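Local coordinates for avidin-related protein 2 (Gallus gallus, PDB 1WBI) that binds biotin in the pocket of an avidin-type beta-barrel, as one subunit of a four-chain assembly, at residues 4-12 against 56-65. Numbering follows the deposited sequence.
Sequences ARKCSLTGE and QHKRASQPTF. With SO4 (sulfate ion), chain K; SO4 (sulfate ion), chain L; SO4 (sulfate ion), chain M.
A type II turn from R5 to S8, closed by S8 N to R5 O, lies against the loop joining strands 50-56 and 64-70, with C7 set against P63. The backbones come nearest at C7 and Q62, 6.8 Å from CA to CA; the CA atoms of S8 and L9 lie opposite those of K58 and Q56 at wider spacing, and no strand pairing joins 4-12 to 56-65.

The amide of Q56 does the backbone's work here. Its OE1 accepts L9 N at 3.0 Å, a fairly straight bond (161°), while NE2 reaches C7 O at 3.0 Å, lying in that carbonyl's plane, and also donates to H57 O within its own loop. Three hydrogen bonds to backbone groups, one accepted and two donated, therefore fix the flip of the amide; CG sits between backbone N and carbonyl carbon (chi1 66°), and the extended chain beyond it carries the amide across to the turn. With an alanine in place of Q56, L9 N, C7 O and H57 O would probably each lose this partner, and a gap would open beside L9 CG.

On the barrel side, L9 CD1 meets F65 CG at 3.7 Å, both side chains also touching L94, and C7 CB packs on P63 CD at 3.5 Å. On the exposed side R5 NH2 donates to R59 O at 3.1 Å, coming from above the carbonyl plane, and to a water shared by K6 O and S61 O. R59's guanidinium binds two sulfates, likely picked up from the crystallisation solution.

The whole is an N-terminal turn tied by the C7-C84 disulfide to strand 77-86 of the eight-stranded, up-and-down avidin barrel, with F65's side chain about 12 Å from biotin.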
loop_
_atom_site.group_PDB
_atom_site.type_symbol
_atom_site.label_atom_id
_atom_site.label_comp_id
_atom_site.label_asym_id
_atom_site.label_seq_id
_atom_site.Cartn_x
_atom_site.Cartn_y
_atom_site.Cartn_z
ATOM N N ALA A 4 31.438 -4.825 13.526
ATOM C CA ALA A 4 30.272 -4.553 12.640
ATOM C C ALA A 4 29.528 -3.298 13.097
ATOM O O ALA A 4 29.369 -3.042 14.297
ATOM C CB ALA A 4 29.326 -5.739 12.613
ATOM N N ARG A 5 29.062 -2.525 12.122
ATOM C CA ARG A 5 28.292 -1.320 12.389
ATOM C C ARG A 5 26.854 -1.658 12.731
ATOM O O ARG A 5 26.279 -2.598 12.177
ATOM C CB ARG A 5 28.217 -0.425 11.133
ATOM C CG ARG A 5 29.282 0.598 10.986
ATOM C CD ARG A 5 29.173 1.293 9.676
ATOM N NE ARG A 5 27.971 2.128 9.543
ATOM C CZ ARG A 5 27.970 3.435 9.281
ATOM N NH1 ARG A 5 29.105 4.121 9.167
ATOM N NH2 ARG A 5 26.814 4.080 9.188
ATOM N N LYS A 6 26.246 -0.847 13.577
ATOM C CA LYS A 6 24.788 -0.892 13.757
ATOM C C LYS A 6 24.113 -0.641 12.413
ATOM O O LYS A 6 24.562 0.184 11.624
ATOM C CB LYS A 6 24.342 0.154 14.783
ATOM C CG LYS A 6 24.816 -0.096 16.197
ATOM C CD LYS A 6 24.274 -1.367 16.835
ATOM C CE LYS A 6 24.750 -1.494 18.277
ATOM N NZ LYS A 6 23.974 -2.593 18.944
ATOM N N CYS A 7 23.021 -1.337 12.168
ATOM C CA CYS A 7 22.251 -1.221 10.922
ATOM C C CYS A 7 23.001 -1.658 9.657
ATOM O O CYS A 7 22.578 -1.344 8.524
ATOM C CB CYS A 7 21.620 0.173 10.773
ATOM S SG CYS A 7 20.344 0.469 11.932
ATOM N N SER A 8 24.076 -2.431 9.814
ATOM C CA SER A 8 24.506 -3.328 8.715
ATOM C C SER A 8 23.525 -4.469 8.731
ATOM O O SER A 8 23.252 -5.049 9.778
ATOM C CB SER A 8 25.912 -3.883 8.923
ATOM O OG SER A 8 26.233 -4.802 7.893
ATOM N N LEU A 9 22.913 -4.769 7.603
ATOM C CA LEU A 9 21.864 -5.780 7.604
ATOM C C LEU A 9 22.428 -7.200 7.748
ATOM O O LEU A 9 21.670 -8.093 8.113
ATOM C CB LEU A 9 21.030 -5.670 6.342
ATOM C CG LEU A 9 20.235 -4.365 6.339
ATOM C CD1 LEU A 9 19.512 -4.262 5.056
ATOM C CD2 LEU A 9 19.287 -4.321 7.552
ATOM N N THR A 10 23.719 -7.375 7.499
ATOM C CA THR A 10 24.406 -8.641 7.781
ATOM C C THR A 10 23.991 -9.178 9.133
ATOM O O THR A 10 24.094 -8.493 10.163
ATOM C CB THR A 10 25.944 -8.462 7.752
ATOM O OG1 THR A 10 26.336 -7.977 6.469
ATOM C CG2 THR A 10 26.674 -9.800 8.035
ATOM N N GLY A 11 23.578 -10.433 9.147
ATOM C CA GLY A 11 23.159 -11.077 10.384
ATOM C C GLY A 11 21.777 -11.687 10.368
ATOM O O GLY A 11 21.216 -11.879 9.285
ATOM N N GLU A 12 21.236 -11.978 11.548
ATOM C CA GLU A 12 20.038 -12.748 11.714
ATOM C C GLU A 12 18.973 -11.888 12.371
ATOM O O GLU A 12 19.229 -11.220 13.386
ATOM C CB GLU A 12 20.317 -14.001 12.576
ATOM C CG GLU A 12 21.142 -15.089 11.884
ATOM C CD GLU A 12 22.543 -14.638 11.543
ATOM O OE1 GLU A 12 23.298 -14.285 12.485
ATOM O OE2 GLU A 12 22.882 -14.610 10.361
ATOM N N GLN A 56 21.021 -1.761 0.622
ATOM C CA GLN A 56 20.856 -0.736 1.672
ATOM C C GLN A 56 21.748 0.443 1.371
ATOM O O GLN A 56 22.806 0.303 0.710
ATOM C CB GLN A 56 21.153 -1.246 3.092
ATOM C CG GLN A 56 22.612 -1.637 3.329
ATOM C CD GLN A 56 22.911 -1.878 4.782
ATOM O OE1 GLN A 56 23.121 -3.039 5.170
ATOM N NE2 GLN A 56 22.965 -0.824 5.596
ATOM N N HIS A 57 21.372 1.584 1.938
ATOM C CA HIS A 57 22.301 2.714 2.065
ATOM C C HIS A 57 23.356 2.385 3.122
ATOM O O HIS A 57 23.054 1.787 4.124
ATOM C CB HIS A 57 21.532 3.990 2.395
ATOM C CG HIS A 57 20.773 4.518 1.233
ATOM N ND1 HIS A 57 21.292 5.475 0.385
ATOM C CD2 HIS A 57 19.522 4.247 0.774
ATOM C CE1 HIS A 57 20.407 5.725 -0.569
ATOM N NE2 HIS A 57 19.319 5.022 -0.339
ATOM N N LYS A 58 24.588 2.813 2.884
ATOM C CA LYS A 58 25.689 2.438 3.773
ATOM C C LYS A 58 26.147 3.472 4.773
ATOM O O LYS A 58 26.557 3.088 5.865
ATOM C CB LYS A 58 26.882 2.002 2.961
ATOM C CG LYS A 58 26.647 0.802 2.078
ATOM C CD LYS A 58 27.250 -0.475 2.600
ATOM C CE LYS A 58 28.745 -0.460 2.648
ATOM N NZ LYS A 58 29.261 -1.803 3.062
ATOM N N ARG A 59 26.125 4.748 4.424
ATOM C CA ARG A 59 26.703 5.788 5.282
ATOM C C ARG A 59 25.794 6.255 6.383
ATOM O O ARG A 59 26.246 6.646 7.455
ATOM C CB ARG A 59 27.142 6.967 4.430
ATOM C CG ARG A 59 28.422 6.695 3.723
ATOM C CD ARG A 59 28.739 7.824 2.782
ATOM N NE ARG A 59 27.995 7.645 1.555
ATOM C CZ ARG A 59 27.988 8.531 0.570
ATOM N NH1 ARG A 59 28.617 9.689 0.691
ATOM N NH2 ARG A 59 27.313 8.269 -0.541
ATOM N N ALA A 60 24.490 6.267 6.120
ATOM C CA ALA A 60 23.547 6.852 7.054
ATOM C C ALA A 60 23.565 6.136 8.404
ATOM O O ALA A 60 23.694 4.926 8.438
ATOM C CB ALA A 60 22.147 6.802 6.441
ATOM N N SER A 61 23.430 6.870 9.504
ATOM C CA SER A 61 23.349 6.233 10.820
ATOM C C SER A 61 22.099 5.359 10.948
ATOM O O SER A 61 22.160 4.335 11.664
ATOM C CB SER A 61 23.345 7.265 11.938
ATOM O OG SER A 61 22.223 8.062 11.885
ATOM N N GLN A 62 21.025 5.730 10.241
ATOM C CA GLN A 62 19.724 5.005 10.260
ATOM C C GLN A 62 19.273 4.815 8.817
ATOM O O GLN A 62 18.413 5.549 8.332
ATOM C CB GLN A 62 18.690 5.741 11.118
ATOM C CG GLN A 62 19.120 5.856 12.570
ATOM C CD GLN A 62 18.083 6.450 13.516
ATOM O OE1 GLN A 62 17.693 5.816 14.490
ATOM N NE2 GLN A 62 17.603 7.671 13.212
ATOM N N PRO A 63 19.896 3.853 8.103
ATOM C CA PRO A 63 19.736 3.738 6.652
ATOM C C PRO A 63 18.406 3.174 6.189
ATOM O O PRO A 63 17.800 2.374 6.906
ATOM C CB PRO A 63 20.862 2.787 6.247
ATOM C CG PRO A 63 21.001 1.893 7.471
ATOM C CD PRO A 63 20.868 2.873 8.612
ATOM N N THR A 64 17.946 3.594 5.018
ATOM C CA THR A 64 16.883 2.898 4.323
ATOM C C THR A 64 17.448 1.733 3.526
ATOM O O THR A 64 18.667 1.690 3.198
ATOM C CB THR A 64 16.009 3.826 3.412
ATOM O OG1 THR A 64 16.766 4.229 2.252
ATOM C CG2 THR A 64 15.538 5.032 4.160
ATOM N N PHE A 65 16.560 0.808 3.173
ATOM C CA PHE A 65 16.941 -0.385 2.428
ATOM C C PHE A 65 15.719 -1.017 1.797
ATOM O O PHE A 65 14.588 -0.729 2.178
ATOM C CB PHE A 65 17.624 -1.389 3.377
ATOM C CG PHE A 65 16.685 -1.899 4.450
ATOM C CD1 PHE A 65 15.845 -2.973 4.188
ATOM C CD2 PHE A 65 16.543 -1.239 5.658
ATOM C CE1 PHE A 65 14.910 -3.407 5.132
ATOM C CE2 PHE A 65 15.594 -1.640 6.596
ATOM C CZ PHE A 65 14.778 -2.729 6.342
HETATM S S SO4 K . 25.127 5.387 0.385
HETATM O O1 SO4 K . 23.979 6.295 0.526
HETATM O O2 SO4 K . 25.929 5.463 1.593
HETATM O O3 SO4 K . 25.837 5.863 -0.810
HETATM O O4 SO4 K . 24.681 4.020 0.199
HETATM S S SO4 L . 23.001 10.789 9.710
HETATM O O1 SO4 L . 21.555 10.975 9.671
HETATM O O2 SO4 L . 23.405 10.635 11.111
HETATM O O3 SO4 L . 23.327 9.598 8.954
HETATM O O4 SO4 L . 23.597 11.992 9.145
HETATM S S SO4 M . 28.230 11.032 -2.734
HETATM O O1 SO4 M . 28.879 10.110 -3.660
HETATM O O2 SO4 M . 29.139 11.089 -1.569
HETATM O O3 SO4 M . 28.027 12.322 -3.367
HETATM O O4 SO4 M . 26.916 10.484 -2.381
HETATM O O HOH W 1 24.540 2.882 10.956
HETATM O O HOH W 2 26.198 -2.888 5.732
#